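Local coordinates for Acarbose/maltose binding protein GacH (PDB 3K01) that binds the pseudo-tetrasaccharide acarbose and an acarbose homolog, and probably maltose, as the solute receptor of an ABC transporter, at residues A[182-187]-A[385-390]. Numbering follows the deposited sequence.
Sequences LYLRGD and NVLSGE
With CG swung away from its own carbonyl carbon (chi1 -70°), Leu387 sends one methyl, CD1, across to the segment 182-187, while Leu184, extended with CG trans to its backbone N (chi1 -179°), brings CD2 up to the same methyl. The two leucines meet at an oblique angle, CD2 of Leu184 lying 4.1 Å from CD1 of Leu387. The tighter touch is with backbone: CD1 of Leu387 sits 3.5 Å from CA of Gly186 and 3.8 Å from its carbonyl O. Gly186 has no side chain, and the methyl of Leu387 rests directly against its CA. No hydrogen bond joins the segments; the contact is small and apolar.

Several polar groups nearby find partners within 182-187 or on adjoining helices. Arg185, whose CB points away from segment 385-390, forms a salt bridge from NE to OD1 of Asp187 (2.7 Å), with OD1 offering its syn lone pair from 19° outside the guanidinium plane. The carboxylate's other oxygen accepts a bond from Gly241 N, which ties the turn to helix 241-251. Leu184 also packs on helix 216-230, whose Lys226 NZ donates a hydrogen bond to the carbonyl O of Leu387.

Helix 376-387 closes in a Schellman motif, with Gly389 at positive phi, its N bonded to Val386 O (3.0 Å) and, more weakly, Glu390 N bonded to Asn385 O. What results is a leucine from a helix's last turn resting on the chain that follows strand 180-183, an example of helix-end packing in the two-lobed periplasmic-binding-protein fold of solute-binding proteins.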
ATOM      1  N   LEU A 182       2.720 -21.636  -5.685  1.00  5.67           N
ATOM      2  CA  LEU A 182       2.623 -20.181  -5.656  1.00  6.27           C
ATOM      3  C   LEU A 182       2.588 -19.599  -7.053  1.00  5.91           C
ATOM      4  O   LEU A 182       3.359 -20.007  -7.932  1.00  6.21           O
ATOM      5  CB  LEU A 182       3.866 -19.640  -4.931  1.00  6.31           C
ATOM      6  CG  LEU A 182       4.031 -18.121  -4.797  1.00  6.02           C
ATOM      7  CD1 LEU A 182       2.926 -17.485  -3.942  1.00  6.68           C
ATOM      8  CD2 LEU A 182       5.392 -17.717  -4.270  1.00  7.36           C
ATOM      9  N   TYR A 183       1.750 -18.581  -7.262  1.00  6.21           N
ATOM     10  CA  TYR A 183       1.936 -17.691  -8.409  1.00  5.23           C
ATOM     11  C   TYR A 183       2.767 -16.525  -7.956  1.00  6.42           C
ATOM     12  O   TYR A 183       2.334 -15.817  -7.055  1.00  6.74           O
ATOM     13  CB  TYR A 183       0.611 -17.191  -9.008  1.00  6.61           C
ATOM     14  CG  TYR A 183       0.877 -16.454 -10.295  1.00  5.51           C
ATOM     15  CD1 TYR A 183       0.799 -17.116 -11.512  1.00  6.65           C
ATOM     16  CD2 TYR A 183       1.302 -15.135 -10.299  1.00  6.06           C
ATOM     17  CE1 TYR A 183       1.109 -16.468 -12.709  1.00  6.87           C
ATOM     18  CE2 TYR A 183       1.590 -14.476 -11.495  1.00  7.16           C
ATOM     19  CZ  TYR A 183       1.488 -15.145 -12.661  1.00  6.49           C
ATOM     20  OH  TYR A 183       1.807 -14.470 -13.820  1.00  8.26           O
ATOM     21  N   LEU A 184       3.974 -16.367  -8.519  1.00  6.52           N
ATOM     22  CA  LEU A 184       4.879 -15.289  -8.137  1.00  6.72           C
ATOM     23  C   LEU A 184       4.710 -14.211  -9.185  1.00  6.86           C
ATOM     24  O   LEU A 184       4.999 -14.437 -10.373  1.00  7.06           O
ATOM     25  CB  LEU A 184       6.313 -15.829  -8.093  1.00  7.28           C
ATOM     26  CG  LEU A 184       7.383 -14.805  -7.671  1.00  7.55           C
ATOM     27  CD1 LEU A 184       8.477 -15.478  -6.912  1.00 10.26           C
ATOM     28  CD2 LEU A 184       7.979 -14.082  -8.869  1.00 10.55           C
ATOM     29  N   ARG A 185       4.207 -13.047  -8.786  1.00  7.30           N
ATOM     30  CA  ARG A 185       3.994 -11.964  -9.735  1.00  8.56           C
ATOM     31  C   ARG A 185       5.343 -11.435 -10.210  1.00  8.88           C
ATOM     32  O   ARG A 185       6.122 -10.929  -9.399  1.00 10.46           O
ATOM     33  CB  ARG A 185       3.192 -10.840  -9.075  1.00  9.87           C
ATOM     34  CG  ARG A 185       3.019  -9.579  -9.906  1.00 11.98           C
ATOM     35  CD  ARG A 185       1.791  -9.714 -10.734  1.00 13.06           C
ATOM     36  NE  ARG A 185       1.423  -8.527 -11.545  1.00 11.55           N
ATOM     37  CZ  ARG A 185       0.682  -7.502 -11.141  1.00 13.41           C
ATOM     38  NH1 ARG A 185       0.206  -7.438  -9.906  1.00 16.40           N
ATOM     39  NH2 ARG A 185       0.400  -6.532 -12.007  1.00 16.61           N
ATOM     40  N   GLY A 186       5.599 -11.525 -11.512  1.00  7.89           N
ATOM     41  CA  GLY A 186       6.934 -11.206 -12.010  1.00  8.76           C
ATOM     42  C   GLY A 186       7.063  -9.903 -12.758  1.00  7.22           C
ATOM     43  O   GLY A 186       8.174  -9.567 -13.153  1.00  8.47           O
ATOM     44  N   ASP A 187       5.950  -9.211 -13.004  1.00  7.52           N
ATOM     45  CA  ASP A 187       5.971  -8.074 -13.921  1.00  8.77           C
ATOM     46  C   ASP A 187       5.627  -6.775 -13.222  1.00  7.93           C
ATOM     47  O   ASP A 187       5.423  -5.760 -13.912  1.00 10.18           O
ATOM     48  CB  ASP A 187       5.006  -8.290 -15.107  1.00  9.69           C
ATOM     49  CG  ASP A 187       3.543  -8.289 -14.686  1.00 10.18           C
ATOM     50  OD1 ASP A 187       3.259  -8.635 -13.528  1.00 10.81           O
ATOM     51  OD2 ASP A 187       2.656  -7.960 -15.533  1.00 13.25           O
ATOM     52  N   ASN A 385      14.382  -9.262 -15.801  1.00  7.03           N
ATOM     53  CA  ASN A 385      15.552  -9.827 -16.436  1.00  8.29           C
ATOM     54  C   ASN A 385      16.143 -10.983 -15.641  1.00  7.43           C
ATOM     55  O   ASN A 385      16.765 -11.866 -16.224  1.00  8.62           O
ATOM     56  CB  ASN A 385      16.562  -8.721 -16.749  1.00  8.54           C
ATOM     57  CG  ASN A 385      16.052  -7.766 -17.824  1.00 10.00           C
ATOM     58  OD1 ASN A 385      14.982  -7.965 -18.431  1.00 10.18           O
ATOM     59  ND2 ASN A 385      16.810  -6.710 -18.045  1.00 10.93           N
ATOM     60  N   VAL A 386      15.971 -10.969 -14.312  1.00  7.03           N
ATOM     61  CA  VAL A 386      16.361 -12.113 -13.500  1.00  7.23           C
ATOM     62  C   VAL A 386      15.427 -13.288 -13.824  1.00  7.73           C
ATOM     63  O   VAL A 386      15.886 -14.417 -14.046  1.00  8.14           O
ATOM     64  CB  VAL A 386      16.295 -11.774 -11.994  1.00  7.30           C
ATOM     65  CG1 VAL A 386      16.322 -13.035 -11.118  1.00  9.38           C
ATOM     66  CG2 VAL A 386      17.442 -10.836 -11.635  1.00  8.73           C
ATOM     67  N   LEU A 387      14.116 -13.048 -13.840  1.00  7.81           N
ATOM     68  CA  LEU A 387      13.158 -14.146 -14.024  1.00  8.21           C
ATOM     69  C   LEU A 387      13.272 -14.775 -15.404  1.00  9.32           C
ATOM     70  O   LEU A 387      13.079 -15.986 -15.533  1.00  9.62           O
ATOM     71  CB  LEU A 387      11.734 -13.687 -13.728  1.00  7.86           C
ATOM     72  CG  LEU A 387      11.471 -13.416 -12.248  1.00  8.34           C
ATOM     73  CD1 LEU A 387      10.105 -12.724 -12.109  1.00  8.66           C
ATOM     74  CD2 LEU A 387      11.534 -14.692 -11.405  1.00  8.27           C
ATOM     75  N   SER A 388      13.617 -14.000 -16.424  1.00  9.60           N
ATOM     76  CA  SER A 388      13.805 -14.577 -17.759  1.00 10.19           C
ATOM     77  C   SER A 388      15.148 -15.280 -17.924  1.00 10.47           C
ATOM     78  O   SER A 388      15.376 -15.931 -18.956  1.00 12.30           O
ATOM     79  CB  SER A 388      13.693 -13.493 -18.810  1.00 10.83           C
ATOM     80  OG  SER A 388      14.817 -12.613 -18.686  1.00 12.53           O
ATOM     81  N   GLY A 389      16.063 -15.112 -16.966  1.00 10.76           N
ATOM     82  CA  GLY A 389      17.363 -15.810 -17.009  1.00 11.90           C
ATOM     83  C   GLY A 389      18.480 -14.994 -17.615  1.00 12.76           C
ATOM     84  O   GLY A 389      19.628 -15.458 -17.663  1.00 14.91           O
ATOM     85  N   GLU A 390      18.178 -13.782 -18.055  1.00 11.45           N
ATOM     86  CA  GLU A 390      19.163 -12.932 -18.717  1.00 12.96           C
ATOM     87  C   GLU A 390      20.215 -12.388 -17.766  1.00 11.90           C
ATOM     88  O   GLU A 390      21.375 -12.255 -18.132  1.00 13.25           O
ATOM     89  CB  GLU A 390      18.443 -11.766 -19.376  1.00 13.42           C
ATOM     90  CG  GLU A 390      17.446 -12.243 -20.414  1.00 19.57           C
ATOM     91  CD  GLU A 390      16.443 -11.189 -20.763  1.00 24.16           C
ATOM     92  OE1 GLU A 390      16.607 -10.053 -20.258  1.00 27.32           O
ATOM     93  OE2 GLU A 390      15.490 -11.513 -21.527  1.00 26.39           O
TER